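Local coordinates for piwi domain-containing protein (Vanderwaltozyma polyspora, PDB 5THE), which is the C-terminal lobe of a budding yeast Argonaute, which binds RNA and probably serves in guide-directed recognition of target RNA, at residues S42-K47 with E56-N61; P169-L174 with K204-L209; S361-V366 with Y458-S463; T388-Q393 with Y494-C499. All coordinates share one frame; numbering follows the deposited sequence.

Interaction 1: residues S42-K47 with E56-N61; sequences STFEYK and EESKGN
K59 lays its CB over the centre of one face of the Y46 ring, a CH-pi contact 3.6 Å from CB to the ring centroid and 13° off the normal. With CG anti to the backbone N (chi1 -171°), the extended lysine crosses the ring, and CG and CD cover its CD2 side before NZ leaves to bind the carbonyls of P421 and L32. A lysine suits the place: apolar along its methylenes, charged at its end. S58 OG, hydrogen-bonded to H55 O, sits at the ring edge, 3.5 Å from Y46 CD1, and the hydroxyl end reaches E56, Y46 OH 3.4 Å from E56 CA. Trimming Y46 to alanine would probably open a gap beside E56 and the K59 methylenes and let these shift. The partly exposed side is less extensive: F44 touches at one edge, CE2 3.3 Å from S58 O. F44 belongs to strand 43-44, bordering a small antiparallel sheet, bonded to V37 of strand 37-38, while E56 packs on strand 410-415.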
loop_
_atom_site.group_PDB
_atom_site.type_symbol
_atom_site.label_atom_id
_atom_site.label_comp_id
_atom_site.label_asym_id
_atom_site.label_seq_id
_atom_site.Cartn_x
_atom_site.Cartn_y
_atom_site.Cartn_z
ATOM N N SER A 42 -14.048 -17.919 6.484
ATOM C CA SER A 42 -14.624 -18.154 5.171
ATOM C C SER A 42 -13.620 -17.669 4.132
ATOM O O SER A 42 -12.680 -16.934 4.447
ATOM C CB SER A 42 -15.972 -17.433 5.030
ATOM O OG SER A 42 -16.410 -17.408 3.696
ATOM N N THR A 43 -13.821 -18.097 2.898
ATOM C CA THR A 43 -12.959 -17.693 1.802
ATOM C C THR A 43 -13.822 -17.173 0.665
ATOM O O THR A 43 -15.038 -17.388 0.631
ATOM C CB THR A 43 -12.104 -18.858 1.300
ATOM O OG1 THR A 43 -12.967 -19.873 0.794
ATOM C CG2 THR A 43 -11.289 -19.454 2.420
ATOM N N PHE A 44 -13.187 -16.483 -0.275
ATOM C CA PHE A 44 -13.824 -16.185 -1.550
ATOM C C PHE A 44 -12.869 -16.580 -2.664
ATOM O O PHE A 44 -11.814 -15.964 -2.828
ATOM C CB PHE A 44 -14.210 -14.715 -1.667
ATOM C CG PHE A 44 -14.681 -14.345 -3.033
ATOM C CD1 PHE A 44 -15.609 -15.145 -3.689
ATOM C CD2 PHE A 44 -14.198 -13.215 -3.672
ATOM C CE1 PHE A 44 -16.048 -14.829 -4.961
ATOM C CE2 PHE A 44 -14.637 -12.889 -4.951
ATOM C CZ PHE A 44 -15.567 -13.697 -5.595
ATOM N N GLU A 45 -13.231 -17.599 -3.425
ATOM C CA GLU A 45 -12.485 -17.983 -4.613
ATOM C C GLU A 45 -13.382 -17.750 -5.820
ATOM O O GLU A 45 -14.411 -18.417 -5.972
ATOM C CB GLU A 45 -12.019 -19.437 -4.563
ATOM C CG GLU A 45 -11.167 -19.763 -5.777
ATOM C CD GLU A 45 -10.668 -21.189 -5.789
ATOM O OE1 GLU A 45 -11.241 -22.010 -5.047
ATOM O OE2 GLU A 45 -9.709 -21.483 -6.545
ATOM N N TYR A 46 -12.997 -16.803 -6.671
ATOM C CA TYR A 46 -13.700 -16.626 -7.933
ATOM C C TYR A 46 -13.528 -17.867 -8.791
ATOM O O TYR A 46 -12.406 -18.326 -9.010
ATOM C CB TYR A 46 -13.183 -15.406 -8.705
ATOM C CG TYR A 46 -13.895 -15.284 -10.042
ATOM C CD1 TYR A 46 -15.140 -14.674 -10.127
ATOM C CD2 TYR A 46 -13.342 -15.811 -11.202
ATOM C CE1 TYR A 46 -15.805 -14.575 -11.332
ATOM C CE2 TYR A 46 -14.003 -15.728 -12.412
ATOM C CZ TYR A 46 -15.233 -15.106 -12.468
ATOM O OH TYR A 46 -15.895 -15.016 -13.671
ATOM N N LYS A 47 -14.639 -18.391 -9.301
ATOM C CA LYS A 47 -14.624 -19.534 -10.196
ATOM C C LYS A 47 -15.302 -19.151 -11.505
ATOM O O LYS A 47 -16.362 -18.519 -11.507
ATOM C CB LYS A 47 -15.301 -20.762 -9.553
ATOM C CG LYS A 47 -14.530 -21.281 -8.350
ATOM C CD LYS A 47 -15.049 -22.620 -7.861
ATOM C CE LYS A 47 -14.238 -23.118 -6.667
ATOM N NZ LYS A 47 -14.831 -24.355 -6.106
ATOM N N GLU A 56 -18.846 -12.379 -13.683
ATOM C CA GLU A 56 -17.457 -11.963 -13.845
ATOM C C GLU A 56 -17.127 -10.711 -13.036
ATOM O O GLU A 56 -15.966 -10.501 -12.675
ATOM C CB GLU A 56 -17.159 -11.721 -15.324
ATOM C CG GLU A 56 -17.908 -10.538 -15.919
ATOM C CD GLU A 56 -19.353 -10.840 -16.258
ATOM O OE1 GLU A 56 -19.778 -12.008 -16.107
ATOM O OE2 GLU A 56 -20.064 -9.897 -16.682
ATOM N N GLU A 57 -18.116 -9.866 -12.741
ATOM C CA GLU A 57 -17.800 -8.619 -12.052
ATOM C C GLU A 57 -17.384 -8.845 -10.616
ATOM O O GLU A 57 -16.947 -7.894 -9.961
ATOM C CB GLU A 57 -18.985 -7.661 -12.110
ATOM C CG GLU A 57 -19.481 -7.475 -13.528
ATOM C CD GLU A 57 -20.448 -6.322 -13.670
ATOM O OE1 GLU A 57 -20.801 -5.990 -14.817
ATOM O OE2 GLU A 57 -20.860 -5.759 -12.639
ATOM N N SER A 58 -17.468 -10.078 -10.136
ATOM C CA SER A 58 -17.069 -10.405 -8.780
ATOM C C SER A 58 -15.614 -10.844 -8.687
ATOM O O SER A 58 -15.091 -10.936 -7.580
ATOM C CB SER A 58 -17.990 -11.503 -8.210
ATOM O OG SER A 58 -17.694 -12.778 -8.745
ATOM N N LYS A 59 -14.947 -11.124 -9.806
ATOM C CA LYS A 59 -13.525 -11.451 -9.739
ATOM C C LYS A 59 -12.742 -10.219 -9.281
ATOM O O LYS A 59 -12.842 -9.148 -9.886
ATOM C CB LYS A 59 -13.008 -11.930 -11.091
ATOM C CG LYS A 59 -11.582 -12.488 -10.988
ATOM C CD LYS A 59 -11.070 -12.988 -12.339
ATOM C CE LYS A 59 -9.706 -13.643 -12.182
ATOM N NZ LYS A 59 -9.134 -14.061 -13.509
ATOM N N GLY A 60 -11.981 -10.363 -8.196
ATOM C CA GLY A 60 -11.227 -9.226 -7.694
ATOM C C GLY A 60 -12.101 -8.106 -7.181
ATOM O O GLY A 60 -11.711 -6.938 -7.249
ATOM N N ASN A 61 -13.284 -8.425 -6.664
ATOM C CA ASN A 61 -14.274 -7.390 -6.367
ATOM C C ASN A 61 -15.290 -8.060 -5.439
ATOM O O ASN A 61 -16.262 -8.648 -5.901
ATOM C CB ASN A 61 -14.938 -6.870 -7.635
ATOM C CG ASN A 61 -15.972 -5.763 -7.377
ATOM O OD1 ASN A 61 -16.939 -5.635 -8.110
ATOM N ND2 ASN A 61 -15.781 -4.998 -6.359
#

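Interaction 2: residues P169-L174 with K204-L209; sequences PGEISL and KYITDL. With nucleotides of chain B.
The carboxylate of E171 is the flat group of this contact, and I206 CD1 lies over one of its faces, 3.4 Å from E171 CD and almost equally far from the two oxygens. One of those oxygens, OE1, is engaged in a salt bridge with R202, so a buried charge is paired while a methyl covers its plane. The glutamate reaches this place because CG is anti to the backbone N (chi1 172°) and the chain beyond stays extended. Were it exchanged for alanine, R202 would probably lose its counter-charge and the CD1 methyl of I206 its cover. The segments 169-174 and 204-209 run nearly parallel, 16° apart, with axes 11.7 Å apart at their closest; their helices flank the parallel strands 77-85, 185-191 and 215-219 in a Rossmann-like arrangement, as in Argonaute MID domains. At that spacing the branched ends of L174 and I206 just meet, CD2 to CG2 at 4.3 Å, and L175, L178 and F129 also pack on the isoleucine. T207 OG1 is tied to Y189 OH and L203 O. K204 turns to the RNA, its NZ donating to OP1 of the 5' phosphate of U1 of chain B over 2.7 Å, with N215 OD1 as a further partner.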
loop_
_atom_site.group_PDB
_atom_site.type_symbol
_atom_site.label_atom_id
_atom_site.label_comp_id
_atom_site.label_asym_id
_atom_site.label_seq_id
_atom_site.Cartn_x
_atom_site.Cartn_y
_atom_site.Cartn_z
ATOM N N PRO A 169 -4.008 28.545 17.156
ATOM C CA PRO A 169 -4.613 28.197 18.453
ATOM C C PRO A 169 -5.135 26.776 18.480
ATOM O O PRO A 169 -5.093 26.122 19.532
ATOM C CB PRO A 169 -5.749 29.221 18.601
ATOM C CG PRO A 169 -5.383 30.343 17.664
ATOM C CD PRO A 169 -4.648 29.711 16.526
ATOM N N GLY A 170 -5.632 26.275 17.344
ATOM C CA GLY A 170 -6.090 24.899 17.301
ATOM C C GLY A 170 -4.963 23.910 17.520
ATOM O O GLY A 170 -5.129 22.912 18.229
ATOM N N GLU A 171 -3.801 24.162 16.909
ATOM C CA GLU A 171 -2.680 23.253 17.122
ATOM C C GLU A 171 -2.236 23.268 18.580
ATOM O O GLU A 171 -1.854 22.230 19.133
ATOM C CB GLU A 171 -1.516 23.602 16.199
ATOM C CG GLU A 171 -0.266 22.801 16.527
ATOM C CD GLU A 171 0.807 22.854 15.448
ATOM O OE1 GLU A 171 0.504 23.208 14.287
ATOM O OE2 GLU A 171 1.959 22.515 15.764
ATOM N N ILE A 172 -2.307 24.427 19.232
ATOM C CA ILE A 172 -1.950 24.482 20.647
ATOM C C ILE A 172 -2.897 23.609 21.455
ATOM O O ILE A 172 -2.468 22.822 22.307
ATOM C CB ILE A 172 -1.936 25.941 21.144
ATOM C CG1 ILE A 172 -0.737 26.679 20.555
ATOM C CG2 ILE A 172 -1.892 25.989 22.661
ATOM C CD1 ILE A 172 -0.708 28.149 20.909
ATOM N N SER A 173 -4.199 23.713 21.177
ATOM C CA SER A 173 -5.173 22.883 21.882
ATOM C C SER A 173 -4.938 21.408 21.606
ATOM O O SER A 173 -4.994 20.583 22.523
ATOM C CB SER A 173 -6.598 23.257 21.476
ATOM O OG SER A 173 -6.842 24.630 21.681
ATOM N N LEU A 174 -4.699 21.055 20.338
ATOM C CA LEU A 174 -4.519 19.652 19.982
ATOM C C LEU A 174 -3.243 19.095 20.599
ATOM O O LEU A 174 -3.236 17.977 21.122
ATOM C CB LEU A 174 -4.499 19.494 18.458
ATOM C CG LEU A 174 -4.302 18.053 17.963
ATOM C CD1 LEU A 174 -5.514 17.194 18.324
ATOM C CD2 LEU A 174 -4.006 17.995 16.459
ATOM N N LYS A 204 -1.459 15.133 10.268
ATOM C CA LYS A 204 -0.608 13.953 10.212
ATOM C C LYS A 204 0.791 14.261 10.721
ATOM O O LYS A 204 1.397 13.445 11.425
ATOM C CB LYS A 204 -0.579 13.409 8.785
ATOM C CG LYS A 204 -1.951 12.904 8.316
ATOM C CD LYS A 204 -2.476 11.785 9.230
ATOM C CE LYS A 204 -3.670 11.077 8.599
ATOM N NZ LYS A 204 -4.204 9.957 9.459
ATOM N N TYR A 205 1.307 15.446 10.396
ATOM C CA TYR A 205 2.614 15.851 10.895
ATOM C C TYR A 205 2.653 15.825 12.414
ATOM O O TYR A 205 3.597 15.308 13.015
ATOM C CB TYR A 205 2.936 17.242 10.376
ATOM C CG TYR A 205 4.223 17.827 10.889
ATOM C CD1 TYR A 205 5.435 17.458 10.331
ATOM C CD2 TYR A 205 4.224 18.778 11.904
ATOM C CE1 TYR A 205 6.620 18.007 10.773
ATOM C CE2 TYR A 205 5.407 19.332 12.360
ATOM C CZ TYR A 205 6.602 18.938 11.786
ATOM O OH TYR A 205 7.793 19.471 12.215
ATOM N N ILE A 206 1.626 16.377 13.052
ATOM C CA ILE A 206 1.568 16.377 14.505
ATOM C C ILE A 206 1.319 14.975 15.031
ATOM O O ILE A 206 2.020 14.494 15.930
ATOM C CB ILE A 206 0.481 17.347 14.980
ATOM C CG1 ILE A 206 0.887 18.792 14.670
ATOM C CG2 ILE A 206 0.209 17.159 16.447
ATOM C CD1 ILE A 206 -0.305 19.752 14.711
ATOM N N THR A 207 0.312 14.297 14.483
ATOM C CA THR A 207 -0.182 13.095 15.139
ATOM C C THR A 207 0.650 11.867 14.781
ATOM O O THR A 207 0.967 11.065 15.668
ATOM C CB THR A 207 -1.651 12.894 14.793
ATOM O OG1 THR A 207 -2.327 14.152 14.944
ATOM C CG2 THR A 207 -2.279 11.878 15.734
ATOM N N ASP A 208 1.005 11.694 13.501
ATOM C CA ASP A 208 1.912 10.604 13.137
ATOM C C ASP A 208 3.331 10.921 13.584
ATOM O O ASP A 208 3.950 10.174 14.350
ATOM C CB ASP A 208 1.934 10.354 11.623
ATOM C CG ASP A 208 0.609 9.894 11.041
ATOM O OD1 ASP A 208 -0.315 9.469 11.782
ATOM O OD2 ASP A 208 0.517 9.952 9.791
ATOM N N LEU A 209 3.872 12.034 13.093
ATOM C CA LEU A 209 5.313 12.225 13.166
ATOM C C LEU A 209 5.754 12.691 14.555
ATOM O O LEU A 209 6.700 12.140 15.126
ATOM C CB LEU A 209 5.748 13.199 12.065
ATOM C CG LEU A 209 7.237 13.516 11.952
ATOM C CD1 LEU A 209 7.559 13.820 10.522
ATOM C CD2 LEU A 209 7.600 14.701 12.853
ATOM O OP3 U B 1 -5.346 9.026 5.924
ATOM P P U B 1 -6.629 8.979 6.651
ATOM O OP1 U B 1 -6.401 9.297 8.082
ATOM O OP2 U B 1 -7.323 7.720 6.335
ATOM O "O5'" U B 1 -7.519 10.166 6.113
ATOM C "C5'" U B 1 -8.269 10.047 4.912
ATOM C "C4'" U B 1 -9.344 11.091 4.900
ATOM O "O4'" U B 1 -8.733 12.415 4.888
ATOM C "C3'" U B 1 -10.302 11.039 3.719
ATOM O "O3'" U B 1 -11.626 11.289 4.190
ATOM C "C2'" U B 1 -9.824 12.183 2.822
ATOM O "O2'" U B 1 -10.825 12.748 2.004
ATOM C "C1'" U B 1 -9.295 13.191 3.844
ATOM N N1 U B 1 -8.245 14.077 3.300
ATOM C C2 U B 1 -8.451 15.433 3.356
ATOM O O2 U B 1 -9.447 15.902 3.862
ATOM N N3 U B 1 -7.455 16.216 2.819
ATOM C C4 U B 1 -6.282 15.766 2.241
ATOM O O4 U B 1 -5.464 16.584 1.808
ATOM C C5 U B 1 -6.141 14.343 2.204
ATOM C C6 U B 1 -7.108 13.569 2.715
#

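Interaction 3: residues S361-V366 with Y458-S463; sequences SIKESV and YDENQS
K363 and E460 come from opposite directions into a salt bridge: NZ of K363 donates to OE2 of E460 over 2.8 Å, using the syn lone pair of that oxygen, and makes a weak second bond to OE1 at 3.2 Å. Both ends have other partners as well, for NZ also pairs with D380 and OE2 accepts the backbone N-H of V383, so OE2 has a second donor. The lysine chain bends at its last two torsions (chi3 and chi4 both 70°), which brings CE alongside the acid, 3.5 Å from OE1. Behind E460 the chain is pinned by D459. Its OD1 takes the N-H of S463 nearly straight (165°, 2.8 Å), again by a syn lone pair, while OD2 accepts N461 N at 2.9 Å and S463 OG at 3.0 Å from opposite faces of the carboxylate plane. The N461 bond makes an Asx turn, a task for which the short aspartate chain is well sized. Further in, Y458 rests on V355 and V359. This partly exposed contact thus ties helix 351-373 to the turn that follows strand 452-459, which pairs antiparallel with strand 383-389 among others, in the RNase H-like Piwi domain; on the helix, V366 packs against helix 320-329.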
loop_
_atom_site.group_PDB
_atom_site.type_symbol
_atom_site.label_atom_id
_atom_site.label_comp_id
_atom_site.label_asym_id
_atom_site.label_seq_id
_atom_site.Cartn_x
_atom_site.Cartn_y
_atom_site.Cartn_z
ATOM N N SER A 361 22.943 -1.978 -3.568
ATOM C CA SER A 361 22.829 -1.404 -2.234
ATOM C C SER A 361 22.108 -2.352 -1.286
ATOM O O SER A 361 22.489 -2.482 -0.117
ATOM C CB SER A 361 22.111 -0.062 -2.301
ATOM O OG SER A 361 21.852 0.412 -0.994
ATOM N N ILE A 362 21.067 -3.031 -1.771
ATOM C CA ILE A 362 20.354 -3.988 -0.929
ATOM C C ILE A 362 21.279 -5.126 -0.516
ATOM O O ILE A 362 21.352 -5.488 0.663
ATOM C CB ILE A 362 19.099 -4.511 -1.655
ATOM C CG1 ILE A 362 18.062 -3.390 -1.771
ATOM C CG2 ILE A 362 18.514 -5.710 -0.922
ATOM C CD1 ILE A 362 16.862 -3.749 -2.627
ATOM N N LYS A 363 21.998 -5.712 -1.482
ATOM C CA LYS A 363 22.807 -6.883 -1.152
ATOM C C LYS A 363 23.961 -6.508 -0.231
ATOM O O LYS A 363 24.283 -7.245 0.709
ATOM C CB LYS A 363 23.322 -7.544 -2.425
ATOM C CG LYS A 363 22.240 -8.220 -3.265
ATOM C CD LYS A 363 22.862 -8.978 -4.415
ATOM C CE LYS A 363 23.608 -10.211 -3.932
ATOM N NZ LYS A 363 22.697 -11.273 -3.421
ATOM N N GLU A 364 24.565 -5.342 -0.456
ATOM C CA GLU A 364 25.701 -4.942 0.365
ATOM C C GLU A 364 25.256 -4.511 1.752
ATOM O O GLU A 364 25.935 -4.807 2.746
ATOM C CB GLU A 364 26.488 -3.843 -0.350
ATOM C CG GLU A 364 27.123 -4.409 -1.623
ATOM C CD GLU A 364 28.074 -3.475 -2.325
ATOM O OE1 GLU A 364 27.987 -2.244 -2.110
ATOM O OE2 GLU A 364 28.903 -3.998 -3.111
ATOM N N SER A 365 24.102 -3.846 1.851
ATOM C CA SER A 365 23.600 -3.456 3.169
ATOM C C SER A 365 23.218 -4.675 4.002
ATOM O O SER A 365 23.553 -4.746 5.189
ATOM C CB SER A 365 22.413 -2.506 3.035
ATOM O OG SER A 365 22.809 -1.311 2.376
ATOM N N VAL A 366 22.519 -5.650 3.410
ATOM C CA VAL A 366 22.151 -6.808 4.222
ATOM C C VAL A 366 23.379 -7.656 4.515
ATOM O O VAL A 366 23.414 -8.375 5.522
ATOM C CB VAL A 366 21.036 -7.653 3.571
ATOM C CG1 VAL A 366 19.818 -6.785 3.223
ATOM C CG2 VAL A 366 21.550 -8.405 2.357
ATOM N N TYR A 458 16.173 -8.103 -12.207
ATOM C CA TYR A 458 17.244 -8.851 -11.566
ATOM C C TYR A 458 16.623 -10.031 -10.849
ATOM O O TYR A 458 15.579 -9.890 -10.221
ATOM C CB TYR A 458 18.020 -7.998 -10.563
ATOM C CG TYR A 458 19.410 -8.519 -10.275
ATOM C CD1 TYR A 458 20.385 -8.496 -11.262
ATOM C CD2 TYR A 458 19.764 -9.012 -9.009
ATOM C CE1 TYR A 458 21.679 -8.951 -11.013
ATOM C CE2 TYR A 458 21.069 -9.472 -8.747
ATOM C CZ TYR A 458 22.016 -9.435 -9.766
ATOM O OH TYR A 458 23.311 -9.872 -9.571
ATOM N N ASP A 459 17.256 -11.192 -10.935
ATOM C CA ASP A 459 16.635 -12.364 -10.342
ATOM C C ASP A 459 17.731 -13.370 -10.001
ATOM O O ASP A 459 18.303 -13.993 -10.897
ATOM C CB ASP A 459 15.588 -12.961 -11.284
ATOM C CG ASP A 459 15.041 -14.243 -10.789
ATOM O OD1 ASP A 459 14.887 -15.178 -11.592
ATOM O OD2 ASP A 459 14.774 -14.317 -9.583
ATOM N N GLU A 460 17.985 -13.550 -8.708
ATOM C CA GLU A 460 18.832 -14.639 -8.244
ATOM C C GLU A 460 18.009 -15.812 -7.738
ATOM O O GLU A 460 18.537 -16.681 -7.041
ATOM C CB GLU A 460 19.794 -14.154 -7.157
ATOM C CG GLU A 460 20.224 -12.722 -7.345
ATOM C CD GLU A 460 21.150 -12.252 -6.242
ATOM O OE1 GLU A 460 22.371 -12.479 -6.350
ATOM O OE2 GLU A 460 20.655 -11.702 -5.244
ATOM N N ASN A 461 16.723 -15.859 -8.073
ATOM C CA ASN A 461 15.847 -16.865 -7.493
ATOM C C ASN A 461 15.283 -17.827 -8.525
ATOM O O ASN A 461 14.337 -18.548 -8.213
ATOM C CB ASN A 461 14.714 -16.198 -6.710
ATOM C CG ASN A 461 15.187 -15.644 -5.378
ATOM O OD1 ASN A 461 15.693 -16.388 -4.545
ATOM N ND2 ASN A 461 15.036 -14.340 -5.179
ATOM N N GLN A 462 15.852 -17.872 -9.738
ATOM C CA GLN A 462 15.470 -18.872 -10.745
ATOM C C GLN A 462 13.971 -18.809 -11.029
ATOM O O GLN A 462 13.273 -19.831 -11.055
ATOM C CB GLN A 462 15.864 -20.293 -10.320
ATOM C CG GLN A 462 17.351 -20.556 -10.216
ATOM C CD GLN A 462 17.936 -20.133 -8.875
ATOM O OE1 GLN A 462 17.368 -20.418 -7.810
ATOM N NE2 GLN A 462 19.074 -19.442 -8.921
ATOM N N SER A 463 13.476 -17.595 -11.226
ATOM C CA SER A 463 12.044 -17.363 -11.357
ATOM C C SER A 463 11.609 -17.536 -12.804
ATOM O O SER A 463 12.250 -17.014 -13.717
ATOM C CB SER A 463 11.684 -15.961 -10.879
ATOM O OG SER A 463 12.188 -15.746 -9.577
#

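Interaction 4: residues T388-Q393 with Y494-C499; sequences TVKRNQ and YADLLC
K390 and D496 approach from opposite directions and form a salt bridge, with NZ of the lysine 3.3 Å from OD2 of the aspartate. It joins two elements of the RNase H-like Piwi domain: the loop leaving strand 383-389 and the long helix 490-515. CE of K390 is as near as the ammonium, 3.2 Å from the same OD2, so the aspartate meets the lysine's end along its flank. This follows from the shape of the chain, which leaves the backbone with CG between N and the carbonyl carbon (chi1 51°) and then bends at chi3 and chi4. NZ has a stronger partner in D344 OD1, so the lysine stands between two acids, a place that suits a long, flexible cation. In the next shell T388, near the end of strand 383-389, bonds through its OG1 to D344 OD2, which probably helps to place that acid near the lysine's ammonium; the backbone of T388 also pairs with R343. On the helix side, A495 O accepts from S286 OG and C499 packs on D272, so the turn carrying D496 is seated on strands 282-289 and 264-274. The loop also reaches RNA: R391 NH2, next in sequence to K390, forms a salt bridge with a phosphate. The following residue braces the loop weakly, N392 ND2 lying 3.1 Å from V389 O.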
loop_
_atom_site.group_PDB
_atom_site.type_symbol
_atom_site.label_atom_id
_atom_site.label_comp_id
_atom_site.label_asym_id
_atom_site.label_seq_id
_atom_site.Cartn_x
_atom_site.Cartn_y
_atom_site.Cartn_z
ATOM N N THR A 388 7.766 -1.752 -11.748
ATOM C CA THR A 388 6.406 -1.536 -12.213
ATOM C C THR A 388 6.269 -0.146 -12.811
ATOM O O THR A 388 6.779 0.837 -12.257
ATOM C CB THR A 388 5.396 -1.705 -11.064
ATOM O OG1 THR A 388 5.737 -0.815 -9.992
ATOM C CG2 THR A 388 5.422 -3.152 -10.546
ATOM N N VAL A 389 5.588 -0.069 -13.951
ATOM C CA VAL A 389 5.187 1.201 -14.552
ATOM C C VAL A 389 3.680 1.116 -14.740
ATOM O O VAL A 389 3.196 0.353 -15.589
ATOM C CB VAL A 389 5.901 1.471 -15.886
ATOM C CG1 VAL A 389 5.358 2.733 -16.551
ATOM C CG2 VAL A 389 7.415 1.573 -15.680
ATOM N N LYS A 390 2.924 1.868 -13.939
ATOM C CA LYS A 390 1.479 1.684 -13.993
ATOM C C LYS A 390 0.761 2.715 -14.853
ATOM O O LYS A 390 -0.389 2.477 -15.234
ATOM C CB LYS A 390 0.872 1.656 -12.582
ATOM C CG LYS A 390 1.242 2.792 -11.681
ATOM C CD LYS A 390 0.532 2.652 -10.333
ATOM C CE LYS A 390 1.506 2.842 -9.199
ATOM N NZ LYS A 390 2.414 3.990 -9.444
ATOM N N ARG A 391 1.402 3.830 -15.195
ATOM C CA ARG A 391 0.849 4.778 -16.158
ATOM C C ARG A 391 1.564 4.555 -17.483
ATOM O O ARG A 391 2.761 4.825 -17.609
ATOM C CB ARG A 391 0.993 6.223 -15.687
ATOM C CG ARG A 391 -0.001 6.629 -14.614
ATOM C CD ARG A 391 0.101 8.128 -14.319
ATOM N NE ARG A 391 -0.301 8.953 -15.461
ATOM C CZ ARG A 391 -1.529 9.435 -15.651
ATOM N NH1 ARG A 391 -2.491 9.181 -14.770
ATOM N NH2 ARG A 391 -1.795 10.176 -16.720
ATOM N N ASN A 392 0.839 4.038 -18.464
ATOM C CA ASN A 392 1.410 3.860 -19.788
ATOM C C ASN A 392 0.280 4.015 -20.792
ATOM O O ASN A 392 -0.887 4.150 -20.418
ATOM C CB ASN A 392 2.124 2.510 -19.904
ATOM C CG ASN A 392 1.273 1.364 -19.419
ATOM O OD1 ASN A 392 0.267 1.029 -20.043
ATOM N ND2 ASN A 392 1.663 0.759 -18.295
ATOM N N GLN A 393 0.634 4.003 -22.075
ATOM C CA GLN A 393 -0.344 4.275 -23.120
ATOM C C GLN A 393 -1.055 3.027 -23.617
ATOM O O GLN A 393 -2.034 3.146 -24.355
ATOM C CB GLN A 393 0.328 4.974 -24.305
ATOM C CG GLN A 393 0.645 6.448 -24.073
ATOM C CD GLN A 393 -0.377 7.156 -23.170
ATOM O OE1 GLN A 393 -0.190 7.253 -21.966
ATOM N NE2 GLN A 393 -1.456 7.641 -23.755
ATOM N N TYR A 494 1.436 0.292 -1.344
ATOM C CA TYR A 494 1.857 0.720 -0.008
ATOM C C TYR A 494 3.030 1.690 -0.062
ATOM O O TYR A 494 3.060 2.680 0.682
ATOM C CB TYR A 494 2.250 -0.484 0.835
ATOM C CG TYR A 494 1.109 -1.395 1.196
ATOM C CD1 TYR A 494 -0.175 -0.892 1.397
ATOM C CD2 TYR A 494 1.320 -2.756 1.364
ATOM C CE1 TYR A 494 -1.226 -1.733 1.750
ATOM C CE2 TYR A 494 0.276 -3.609 1.714
ATOM C CZ TYR A 494 -0.994 -3.088 1.896
ATOM O OH TYR A 494 -2.025 -3.922 2.238
ATOM N N ALA A 495 4.031 1.395 -0.900
ATOM C CA ALA A 495 5.189 2.276 -0.998
ATOM C C ALA A 495 4.795 3.635 -1.550
ATOM O O ALA A 495 5.300 4.667 -1.086
ATOM C CB ALA A 495 6.277 1.638 -1.868
ATOM N N ASP A 496 3.908 3.658 -2.557
ATOM C CA ASP A 496 3.419 4.934 -3.078
ATOM C C ASP A 496 2.776 5.752 -1.971
ATOM O O ASP A 496 3.047 6.948 -1.829
ATOM C CB ASP A 496 2.412 4.716 -4.212
ATOM C CG ASP A 496 3.004 3.995 -5.380
ATOM O OD1 ASP A 496 4.244 3.980 -5.517
ATOM O OD2 ASP A 496 2.223 3.443 -6.175
ATOM N N LEU A 497 1.905 5.114 -1.178
ATOM C CA LEU A 497 1.199 5.816 -0.108
ATOM C C LEU A 497 2.150 6.324 0.962
ATOM O O LEU A 497 1.900 7.372 1.560
ATOM C CB LEU A 497 0.163 4.887 0.522
ATOM C CG LEU A 497 -0.914 4.466 -0.485
ATOM C CD1 LEU A 497 -1.827 3.429 0.154
ATOM C CD2 LEU A 497 -1.701 5.696 -0.898
ATOM N N LEU A 498 3.221 5.584 1.248
ATOM C CA LEU A 498 4.150 6.051 2.267
ATOM C C LEU A 498 4.925 7.264 1.768
ATOM O O LEU A 498 5.150 8.218 2.525
ATOM C CB LEU A 498 5.089 4.917 2.683
ATOM C CG LEU A 498 6.195 5.293 3.677
ATOM C CD1 LEU A 498 5.601 6.002 4.883
ATOM C CD2 LEU A 498 6.983 4.022 4.112
ATOM N N CYS A 499 5.336 7.246 0.496
ATOM C CA CYS A 499 5.933 8.435 -0.112
ATOM C C CYS A 499 5.005 9.632 -0.027
ATOM O O CYS A 499 5.450 10.760 0.234
ATOM C CB CYS A 499 6.265 8.171 -1.571
ATOM S SG CYS A 499 7.922 7.677 -1.865
#

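How the interactions relate
Interaction 1 closes first along the chain, then interaction 2, while interactions 3 and 4 interlock, their segments alternating. The last two are the closest pair by centres, about 21 Å apart, and share one framework: helix 351-373 leads into strand 383-389, which neighbours strand 452-459 in the Piwi domain. Interaction 2 stands across the chain's centre from interaction 1, centres about 42 Å apart. Its nearest atoms come within about 8 Å of interaction 4, and R501 on helix 490-515 pairs with D208. Interactions 2 and 4 each have a residue on RNA phosphate, consistent with bound RNA spanning the parallel-sheet and Piwi parts; interaction 3 lies about 24 Å from the nucleic acid at its nearest atom.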